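Long-range contacts in CupA (PDB 4F2E), which serves as a cupredoxin-fold copper(I) chaperone in Streptococcus pneumoniae and is implicated in the bacterium's copper resistance: residues Glu19-Tyr24 with Arg43-Pro48; Arg38-Arg43 with Glu69-Ile74. One frame throughout, in Å; residues are numbered along the deposited sequence.

Interaction 1 (Glu19-Tyr24 with Arg43-Pro48); sequences EVMGGY and RKDPSP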
loop_
_atom_site.group_PDB
_atom_site.type_symbol
_atom_site.label_atom_id
_atom_site.label_comp_id
_atom_site.label_asym_id
_atom_site.label_seq_id
_atom_site.Cartn_x
_atom_site.Cartn_y
_atom_site.Cartn_z
ATOM N N GLU A 19 7.214 -4.532 0.517
ATOM C CA GLU A 19 8.538 -4.396 -0.066
ATOM C C GLU A 19 8.413 -3.975 -1.520
ATOM O O GLU A 19 7.646 -4.568 -2.280
ATOM C CB GLU A 19 9.307 -5.715 0.029
ATOM C CG GLU A 19 10.715 -5.640 -0.538
ATOM C CD GLU A 19 11.488 -6.932 -0.365
ATOM O OE1 GLU A 19 11.243 -7.644 0.633
ATOM O OE2 GLU A 19 12.340 -7.237 -1.227
ATOM N N VAL A 20 9.152 -2.937 -1.896
ATOM C CA VAL A 20 9.172 -2.484 -3.277
ATOM C C VAL A 20 10.383 -3.095 -3.964
ATOM O O VAL A 20 11.516 -2.648 -3.782
ATOM C CB VAL A 20 9.207 -0.950 -3.378
ATOM C CG1 VAL A 20 9.117 -0.509 -4.841
ATOM C CG2 VAL A 20 8.078 -0.341 -2.557
ATOM N N MET A 21 10.125 -4.144 -4.734
ATOM C CA MET A 21 11.162 -4.867 -5.444
ATOM C C MET A 21 10.524 -5.512 -6.663
ATOM O O MET A 21 9.739 -6.456 -6.532
ATOM C CB MET A 21 11.777 -5.937 -4.539
ATOM C CG MET A 21 12.806 -6.811 -5.235
ATOM S SD MET A 21 14.334 -5.926 -5.602
ATOM C CE MET A 21 15.064 -5.828 -3.971
ATOM N N GLY A 22 10.829 -4.980 -7.843
ATOM C CA GLY A 22 10.246 -5.476 -9.077
ATOM C C GLY A 22 8.734 -5.490 -8.985
ATOM O O GLY A 22 8.067 -6.406 -9.467
ATOM N N GLY A 23 8.191 -4.453 -8.363
ATOM C CA GLY A 23 6.782 -4.415 -8.033
ATOM C C GLY A 23 6.625 -4.371 -6.527
ATOM O O GLY A 23 7.500 -3.869 -5.822
ATOM N N TYR A 24 5.519 -4.911 -6.034
ATOM C CA TYR A 24 5.202 -4.838 -4.616
ATOM C C TYR A 24 4.952 -6.232 -4.084
ATOM O O TYR A 24 4.256 -7.020 -4.712
ATOM C CB TYR A 24 3.966 -3.955 -4.403
ATOM C CG TYR A 24 4.108 -2.639 -5.122
ATOM C CD1 TYR A 24 4.999 -1.681 -4.664
ATOM C CD2 TYR A 24 3.392 -2.374 -6.282
ATOM C CE1 TYR A 24 5.164 -0.484 -5.325
ATOM C CE2 TYR A 24 3.549 -1.171 -6.954
ATOM C CZ TYR A 24 4.437 -0.232 -6.469
ATOM O OH TYR A 24 4.609 0.965 -7.123
ATOM N N ARG A 43 11.531 0.653 0.084
ATOM C CA ARG A 43 11.994 0.633 -1.298
ATOM C C ARG A 43 13.398 0.062 -1.444
ATOM O O ARG A 43 14.360 0.598 -0.891
ATOM C CB ARG A 43 11.924 2.016 -1.944
ATOM C CG ARG A 43 12.320 1.964 -3.405
ATOM C CD ARG A 43 12.207 3.293 -4.103
ATOM N NE ARG A 43 12.629 3.162 -5.495
ATOM C CZ ARG A 43 12.747 4.175 -6.343
ATOM N NH1 ARG A 43 12.481 5.410 -5.945
ATOM N NH2 ARG A 43 13.133 3.950 -7.594
ATOM N N LYS A 44 13.504 -1.019 -2.211
ATOM C CA LYS A 44 14.771 -1.714 -2.397
ATOM C C LYS A 44 15.167 -1.813 -3.869
ATOM O O LYS A 44 16.215 -2.363 -4.200
ATOM C CB LYS A 44 14.699 -3.108 -1.775
ATOM C CG LYS A 44 14.478 -3.088 -0.270
ATOM C CD LYS A 44 14.367 -4.491 0.297
ATOM C CE LYS A 44 14.236 -4.461 1.810
ATOM N NZ LYS A 44 14.105 -5.829 2.378
ATOM N N ASP A 45 14.325 -1.273 -4.744
ATOM C CA ASP A 45 14.548 -1.337 -6.185
ATOM C C ASP A 45 14.675 0.085 -6.736
ATOM O O ASP A 45 13.730 0.866 -6.657
ATOM C CB ASP A 45 13.375 -2.069 -6.842
ATOM C CG ASP A 45 13.572 -2.301 -8.329
ATOM O OD1 ASP A 45 14.329 -1.546 -8.974
ATOM O OD2 ASP A 45 12.945 -3.245 -8.855
ATOM N N PRO A 46 15.848 0.426 -7.293
ATOM C CA PRO A 46 16.124 1.803 -7.718
ATOM C C PRO A 46 15.554 2.163 -9.092
ATOM O O PRO A 46 15.767 3.282 -9.557
ATOM C CB PRO A 46 17.652 1.841 -7.770
ATOM C CG PRO A 46 18.023 0.460 -8.161
ATOM C CD PRO A 46 17.024 -0.445 -7.471
ATOM N N SER A 47 14.843 1.241 -9.731
ATOM C CA SER A 47 14.273 1.528 -11.042
ATOM C C SER A 47 13.391 2.765 -11.001
ATOM O O SER A 47 12.528 2.888 -10.130
ATOM C CB SER A 47 13.447 0.352 -11.548
ATOM O OG SER A 47 12.783 0.715 -12.749
ATOM N N PRO A 48 13.597 3.689 -11.950
ATOM C CA PRO A 48 12.728 4.869 -12.040
ATOM C C PRO A 48 11.253 4.496 -12.184
ATOM O O PRO A 48 10.387 5.295 -11.842
ATOM C CB PRO A 48 13.233 5.577 -13.301
ATOM C CG PRO A 48 14.671 5.168 -13.392
ATOM C CD PRO A 48 14.706 3.743 -12.920
#

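Interaction 2 (Arg38-Arg43 with Glu69-Ile74); sequences RIVFDR and EYVVEI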
loop_
_atom_site.group_PDB
_atom_site.type_symbol
_atom_site.label_atom_id
_atom_site.label_comp_id
_atom_site.label_asym_id
_atom_site.label_seq_id
_atom_site.Cartn_x
_atom_site.Cartn_y
_atom_site.Cartn_z
ATOM N N ARG A 38 -1.510 2.253 8.268
ATOM C CA ARG A 38 -0.146 2.571 7.879
ATOM C C ARG A 38 0.297 1.506 6.892
ATOM O O ARG A 38 0.406 0.329 7.246
ATOM C CB ARG A 38 0.782 2.540 9.094
ATOM C CG ARG A 38 0.627 3.705 10.052
ATOM C CD ARG A 38 1.362 3.443 11.361
ATOM N NE ARG A 38 2.702 2.895 11.158
ATOM C CZ ARG A 38 3.775 3.616 10.851
ATOM N NH1 ARG A 38 3.671 4.929 10.696
ATOM N NH2 ARG A 38 4.953 3.024 10.692
ATOM N N ILE A 39 0.531 1.910 5.650
ATOM C CA ILE A 39 1.053 1.003 4.645
ATOM C C ILE A 39 2.493 1.422 4.400
ATOM O O ILE A 39 2.759 2.461 3.793
ATOM C CB ILE A 39 0.213 1.041 3.357
ATOM C CG1 ILE A 39 -1.272 0.879 3.702
ATOM C CG2 ILE A 39 0.658 -0.053 2.396
ATOM C CD1 ILE A 39 -2.209 1.068 2.529
ATOM N N VAL A 40 3.417 0.624 4.920
ATOM C CA VAL A 40 4.817 1.002 4.972
ATOM C C VAL A 40 5.568 0.434 3.778
ATOM O O VAL A 40 5.802 -0.774 3.698
ATOM C CB VAL A 40 5.469 0.501 6.271
ATOM C CG1 VAL A 40 6.897 1.016 6.380
ATOM C CG2 VAL A 40 4.642 0.938 7.474
ATOM N N PHE A 41 5.944 1.309 2.851
ATOM C CA PHE A 41 6.677 0.894 1.664
ATOM C C PHE A 41 8.171 0.979 1.900
ATOM O O PHE A 41 8.710 2.057 2.162
ATOM C CB PHE A 41 6.273 1.739 0.455
ATOM C CG PHE A 41 4.887 1.452 -0.036
ATOM C CD1 PHE A 41 3.791 2.080 0.535
ATOM C CD2 PHE A 41 4.674 0.538 -1.056
ATOM C CE1 PHE A 41 2.513 1.809 0.095
ATOM C CE2 PHE A 41 3.394 0.263 -1.500
ATOM C CZ PHE A 41 2.314 0.897 -0.927
ATOM N N ASP A 42 8.838 -0.165 1.810
ATOM C CA ASP A 42 10.281 -0.221 1.975
ATOM C C ASP A 42 10.893 -0.397 0.596
ATOM O O ASP A 42 10.775 -1.466 -0.004
ATOM C CB ASP A 42 10.656 -1.387 2.886
ATOM C CG ASP A 42 12.130 -1.419 3.217
ATOM O OD1 ASP A 42 12.790 -0.367 3.093
ATOM O OD2 ASP A 42 12.626 -2.496 3.606
ATOM N N ARG A 43 11.531 0.653 0.084
ATOM C CA ARG A 43 11.994 0.633 -1.298
ATOM C C ARG A 43 13.398 0.062 -1.444
ATOM O O ARG A 43 14.360 0.598 -0.891
ATOM C CB ARG A 43 11.924 2.016 -1.944
ATOM C CG ARG A 43 12.320 1.964 -3.405
ATOM C CD ARG A 43 12.207 3.293 -4.103
ATOM N NE ARG A 43 12.629 3.162 -5.495
ATOM C CZ ARG A 43 12.747 4.175 -6.343
ATOM N NH1 ARG A 43 12.481 5.410 -5.945
ATOM N NH2 ARG A 43 13.133 3.950 -7.594
ATOM N N GLU A 69 12.124 3.797 3.988
ATOM C CA GLU A 69 10.715 3.521 4.213
ATOM C C GLU A 69 9.902 4.777 3.956
ATOM O O GLU A 69 10.332 5.889 4.269
ATOM C CB GLU A 69 10.472 3.067 5.652
ATOM C CG GLU A 69 10.960 1.674 5.981
ATOM C CD GLU A 69 10.597 1.267 7.396
ATOM O OE1 GLU A 69 11.060 0.199 7.848
ATOM O OE2 GLU A 69 9.845 2.019 8.056
ATOM N N TYR A 70 8.721 4.596 3.386
ATOM C CA TYR A 70 7.769 5.683 3.268
ATOM C C TYR A 70 6.389 5.157 3.613
ATOM O O TYR A 70 5.974 4.123 3.100
ATOM C CB TYR A 70 7.760 6.268 1.859
ATOM C CG TYR A 70 6.744 7.369 1.713
ATOM C CD1 TYR A 70 7.072 8.681 2.025
ATOM C CD2 TYR A 70 5.451 7.096 1.295
ATOM C CE1 TYR A 70 6.147 9.691 1.909
ATOM C CE2 TYR A 70 4.512 8.105 1.174
ATOM C CZ TYR A 70 4.869 9.401 1.483
ATOM O OH TYR A 70 3.949 10.418 1.369
ATOM N N VAL A 71 5.677 5.872 4.475
ATOM C CA VAL A 71 4.386 5.402 4.957
ATOM C C VAL A 71 3.215 6.106 4.291
ATOM O O VAL A 71 3.078 7.328 4.371
ATOM C CB VAL A 71 4.258 5.563 6.483
ATOM C CG1 VAL A 71 2.930 4.992 6.964
ATOM C CG2 VAL A 71 5.413 4.873 7.182
ATOM N N VAL A 72 2.374 5.320 3.629
ATOM C CA VAL A 72 1.101 5.810 3.135
ATOM C C VAL A 72 0.073 5.657 4.248
ATOM O O VAL A 72 -0.131 4.563 4.777
ATOM C CB VAL A 72 0.643 5.028 1.892
ATOM C CG1 VAL A 72 -0.803 5.357 1.556
ATOM C CG2 VAL A 72 1.551 5.331 0.713
ATOM N N GLU A 73 -0.560 6.761 4.625
ATOM C CA GLU A 73 -1.586 6.721 5.654
ATOM C C GLU A 73 -2.955 7.001 5.059
ATOM O O GLU A 73 -3.163 8.024 4.407
ATOM C CB GLU A 73 -1.272 7.710 6.773
ATOM C CG GLU A 73 0.048 7.419 7.465
ATOM C CD GLU A 73 0.333 8.374 8.598
ATOM O OE1 GLU A 73 1.034 9.381 8.361
ATOM O OE2 GLU A 73 -0.141 8.118 9.724
ATOM N N ILE A 74 -3.875 6.066 5.268
ATOM C CA ILE A 74 -5.257 6.218 4.835
ATOM C C ILE A 74 -6.166 5.635 5.906
ATOM O O ILE A 74 -5.736 4.811 6.708
ATOM C CB ILE A 74 -5.526 5.489 3.496
ATOM C CG1 ILE A 74 -5.206 3.997 3.618
ATOM C CG2 ILE A 74 -4.725 6.118 2.364
ATOM C CD1 ILE A 74 -5.584 3.188 2.388
#

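Interaction 1 (Glu19-Tyr24 with Arg43-Pro48)
V20 and R43 form a parallel beta bridge at the ends of strands 13-20 and 37-43; beyond this pair, 43-48 runs out as a loop, and the other segment turns through M21-G23 into strand 24-31. The backbone bond across it runs from K44 N to V20 O over 3.0 Å. V20 and R43 project from the same face of the sheet, and V20 CB rests 3.8 Å from R43 CA. In this cupredoxin-fold protein the 43-48 loop runs directly into C49, a copper(I) ligand, and S47 OG accepts a hydrogen bond from the backbone N of that cysteine. D45 links the loop to the turn at G22 through OD2, while OD1 braces its own loop. OD2 takes G22 N at 2.9 Å on its anti lone pair; OD1 receives S47 N at an N-H...O angle of 165°, closing an Asx turn. Gripped at each oxygen, the carboxylate should have little freedom to rotate. G22 has a positive phi, and the turn is drawn tight by a bond from M21 N to G23 O. R43 runs its fully extended chain forward beside its own loop, where NE meets D45 O at 2.8 Å in the guanidinium plane and NH2 adds a weak bond to the same oxygen; L64 O and the D51 carboxylate take the rest of its charged head. M21 bends at chi2 (71°) and chi3 (74°), which folds CE over K44 CB at 3.5 Å, with SD 4.2 Å from D45 CB. The extended chains of E19 and K44 cross at about a right angle: E19 OE2 lies 3.7 Å from K44 CD, while E19 OE1 and K44 NZ, 3.8 Å apart, make a long salt bridge. K44 NZ has another weak, long ion pair with D42.

Interaction 2 (Arg38-Arg43 with Glu69-Ile74)
F41 O is approached by two groups of the opposite strand: Y70 N donates a hydrogen bond at 2.8 Å, and E69 CA brings its hydrogen in a CH...O contact at 3.2 Å. Y70 O answers by accepting from F41 N. One hydrogen-bonded pair further along, I39 and V72 are joined by a similar pair of hydrogen bonds, I39 N reaching V72 O at 2.9 Å. The two strands thus run antiparallel, their axes 154° apart, as neighbours in the beta sheet of the cupredoxin fold. The face carrying I39, F41, Y70 and V72 turns largely inward. With CG anti to its carbonyl carbon (chi1 -71°), F41 lays its ring along the partner strand: Y70 O sits at the ring edge, in plane, and V72 CG2 comes obliquely to CE1 at 3.7 Å. Further along, the CD1 methyls of I39 and I74 meet tip to tip at 4.0 Å. I53 and F55 of strand 52-55 and M95 of strand 92-97 pack onto this apolar group. On the other face the contacts are partly polar. R38 kinks at chi3 (45°), folding its guanidinium over V71, whose CG1 lies under one flat face 3.8 Å from NH1; its NE is held in a salt bridge with E15. V40 places CG1 3.5 Å from E69 OE2 and CG2 4.0 Å from V71 CG2. E69 OE1 has its own salt bridge to R17, so both charged ends are tied to strand 13-20 on the far side of 38-43. Backbone hydrogen bonds therefore set the pairing, apolar groups fill the inner face, and on the outer face E15 and R17 probably offset the charges of R38 and E69; the R17 bridge would also ease the nearness of the D42 and E69 carboxylates.

Overall arrangement
Strand 37-43 is the common element: nearly all of it takes part in interaction 2, and its last residue, R43, also belongs to interaction 1; the centres of the two contacts are about 13 Å apart. They touch through the sheet. V20 N and D42 O, 2.9 Å apart, probably share a hydrogen bond, V20 CG2 packs 3.8 Å from F41 CD2, and Y24 CD1 lies 4.0 Å from F41 CE2. Interaction 1 is nearer the metal, with the V20 side chain about 9 Å from a copper(I) ion, against about 12 Å for that of F41. C49, which follows P48 directly, binds both copper ions; C86 completes one site with it, M88 and M90 the other.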